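Local coordinates for protein putative oxidoreductase (Bacteroides fragilis NCTC 9343, PDB 3FHL) that probably acts as a nucleotide-dependent oxidoreductase of the Gfo/Idh/MocA family, pairing an NAD-binding Rossmann domain with a C-terminal alpha/beta domain, at residues V121-R126 with Q329-V334. Numbering follows the deposited sequence.
Sequences VYQNRR and QDILNV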
loop_
_atom_site.group_PDB
_atom_site.type_symbol
_atom_site.label_atom_id
_atom_site.label_comp_id
_atom_site.label_asym_id
_atom_site.label_seq_id
_atom_site.Cartn_x
_atom_site.Cartn_y
_atom_site.Cartn_z
ATOM N N VAL C 121 27.369 -9.248 8.658
ATOM C CA VAL C 121 26.768 -7.936 8.879
ATOM C C VAL C 121 25.528 -8.082 9.759
ATOM O O VAL C 121 24.669 -8.921 9.491
ATOM C CB VAL C 121 26.493 -7.165 7.561
ATOM C CG1 VAL C 121 25.692 -5.883 7.826
ATOM C CG2 VAL C 121 27.812 -6.776 6.905
ATOM N N TYR C 122 25.474 -7.287 10.824
ATOM C CA TYR C 122 24.380 -7.323 11.801
ATOM C C TYR C 122 23.059 -6.827 11.204
ATOM O O TYR C 122 22.891 -5.635 10.946
ATOM C CB TYR C 122 24.740 -6.476 13.019
ATOM C CG TYR C 122 23.780 -6.620 14.179
ATOM C CD1 TYR C 122 23.600 -7.851 14.813
ATOM C CD2 TYR C 122 23.077 -5.523 14.660
ATOM C CE1 TYR C 122 22.735 -7.991 15.889
ATOM C CE2 TYR C 122 22.214 -5.648 15.728
ATOM C CZ TYR C 122 22.051 -6.882 16.342
ATOM O OH TYR C 122 21.186 -7.005 17.395
ATOM N N GLN C 123 22.130 -7.751 10.989
ATOM C CA GLN C 123 20.780 -7.414 10.530
ATOM C C GLN C 123 19.787 -8.093 11.461
ATOM O O GLN C 123 19.329 -9.206 11.204
ATOM C CB GLN C 123 20.574 -7.845 9.065
ATOM C CG GLN C 123 21.614 -7.262 8.091
ATOM C CD GLN C 123 21.151 -7.249 6.652
ATOM O OE1 GLN C 123 20.252 -6.494 6.292
ATOM N NE2 GLN C 123 21.778 -8.068 5.813
ATOM N N ASN C 124 19.449 -7.413 12.554
ATOM C CA ASN C 124 18.708 -8.046 13.636
ATOM C C ASN C 124 17.209 -8.237 13.448
ATOM O O ASN C 124 16.596 -9.029 14.171
ATOM C CB ASN C 124 18.949 -7.317 14.955
ATOM C CG ASN C 124 18.553 -5.855 14.918
ATOM O OD1 ASN C 124 18.211 -5.292 13.886
ATOM N ND2 ASN C 124 18.623 -5.225 16.064
ATOM N N ARG C 125 16.619 -7.528 12.487
ATOM C CA ARG C 125 15.171 -7.598 12.311
ATOM C C ARG C 125 14.705 -8.889 11.658
ATOM O O ARG C 125 13.504 -9.147 11.551
ATOM C CB ARG C 125 14.621 -6.341 11.630
ATOM C CG ARG C 125 14.678 -5.115 12.568
ATOM C CD ARG C 125 13.777 -4.000 12.088
ATOM N NE ARG C 125 13.874 -2.802 12.924
ATOM C CZ ARG C 125 13.169 -2.588 14.035
ATOM N NH1 ARG C 125 12.306 -3.500 14.486
ATOM N NH2 ARG C 125 13.342 -1.454 14.704
ATOM N N ARG C 126 15.666 -9.738 11.294
ATOM C CA ARG C 126 15.372 -11.124 10.956
ATOM C C ARG C 126 14.883 -11.895 12.188
ATOM O O ARG C 126 14.261 -12.946 12.064
ATOM C CB ARG C 126 16.613 -11.800 10.389
ATOM C CG ARG C 126 17.121 -11.163 9.120
ATOM C CD ARG C 126 18.072 -12.083 8.424
ATOM N NE ARG C 126 18.836 -11.440 7.361
ATOM C CZ ARG C 126 19.793 -12.060 6.681
ATOM N NH1 ARG C 126 20.450 -11.437 5.716
ATOM N NH2 ARG C 126 20.086 -13.319 6.968
ATOM N N GLN C 329 27.596 -10.411 2.224
ATOM C CA GLN C 329 27.054 -10.303 0.858
ATOM C C GLN C 329 25.556 -9.942 0.884
ATOM O O GLN C 329 25.073 -9.251 -0.009
ATOM C CB GLN C 329 27.278 -11.597 0.074
ATOM C CG GLN C 329 26.848 -11.570 -1.390
ATOM C CD GLN C 329 27.643 -10.591 -2.220
ATOM O OE1 GLN C 329 28.874 -10.569 -2.165
ATOM N NE2 GLN C 329 26.943 -9.776 -3.015
ATOM N N ASP C 330 24.847 -10.392 1.922
ATOM C CA ASP C 330 23.427 -10.056 2.099
ATOM C C ASP C 330 23.169 -8.547 2.098
ATOM O O ASP C 330 22.223 -8.103 1.463
ATOM C CB ASP C 330 22.841 -10.697 3.363
ATOM C CG ASP C 330 22.623 -12.196 3.224
ATOM O OD1 ASP C 330 22.806 -12.756 2.118
ATOM O OD2 ASP C 330 22.252 -12.826 4.234
ATOM N N ILE C 331 24.012 -7.767 2.777
ATOM C CA ILE C 331 23.828 -6.312 2.798
ATOM C C ILE C 331 24.222 -5.651 1.471
ATOM O O ILE C 331 23.672 -4.618 1.122
ATOM C CB ILE C 331 24.474 -5.615 4.033
ATOM C CG1 ILE C 331 23.793 -4.277 4.349
ATOM C CG2 ILE C 331 25.943 -5.357 3.835
ATOM C CD1 ILE C 331 22.317 -4.374 4.722
ATOM N N LEU C 332 25.148 -6.254 0.724
ATOM C CA LEU C 332 25.480 -5.718 -0.590
ATOM C C LEU C 332 24.298 -5.919 -1.527
ATOM O O LEU C 332 23.989 -5.039 -2.327
ATOM C CB LEU C 332 26.736 -6.364 -1.172
ATOM C CG LEU C 332 28.081 -6.130 -0.486
ATOM C CD1 LEU C 332 29.151 -6.474 -1.501
ATOM C CD2 LEU C 332 28.272 -4.697 0.010
ATOM N N ASN C 333 23.647 -7.077 -1.409
ATOM C CA ASN C 333 22.424 -7.385 -2.149
ATOM C C ASN C 333 21.289 -6.417 -1.822
ATOM O O ASN C 333 20.578 -5.943 -2.716
ATOM C CB ASN C 333 21.987 -8.822 -1.859
ATOM C CG ASN C 333 22.927 -9.858 -2.463
ATOM O OD1 ASN C 333 23.835 -9.520 -3.227
ATOM N ND2 ASN C 333 22.702 -11.131 -2.131
ATOM N N VAL C 334 21.142 -6.122 -0.536
ATOM C CA VAL C 334 20.153 -5.160 -0.058
ATOM C C VAL C 334 20.410 -3.776 -0.643
ATOM O O VAL C 334 19.485 -3.139 -1.144
ATOM C CB VAL C 334 20.122 -5.131 1.471
ATOM C CG1 VAL C 334 19.369 -3.913 2.006
ATOM C CG2 VAL C 334 19.502 -6.408 1.966
#
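V121 and I331 mark the closest approach of the two backbones, 6.9 Å between their CA atoms, where the end of strand 119-122 and the turn after it pass the first turns of helix 328-347. The two side chains cross at about a right angle, and both methyl branches of V121 face the helix: CG2 lies 3.9 Å from I331 CG2, while CG1 rests against I331 CB and CG2. I331 sends CG1 anti to its own backbone N (chi1 -156°), which carries CD1 on to the amide of Q123, with Q123 OE1 3.4 Å from I331 CD1. The other end of that amide, NE2, lies 3.7 Å from D330 CB, so Q123 lies over the D330-I331 step by van der Waals contact rather than by a hydrogen bond. One polar link spans the contact. R126 reaches across with its chain extended from CG to NE and gives NH1 to D330 OD2 at 2.7 Å, a nearly straight N-H...O hydrogen bond (173°) within a salt bridge. The carboxylate oxygen lies close to the guanidinium plane, at its edge, but the donor meets it from above the carboxylate plane, 36° out. R126 NE forms a salt bridge with D185 of helix 180-191 and NH2 a hydrogen bond with the backbone carbonyl of E325; together with D330 these hold the buried guanidinium in one rotation, and the two carboxylates probably offset its charge. Alongside, F98 touches both V121 and I331, and V121 pairs through its backbone with T326. The contact packs the last strand of the parallel Rossmann sheet, and the turn leading out of it, against a helix from the C-terminal alpha/beta part, consistent with the domain junction of the Gfo/Idh/MocA fold.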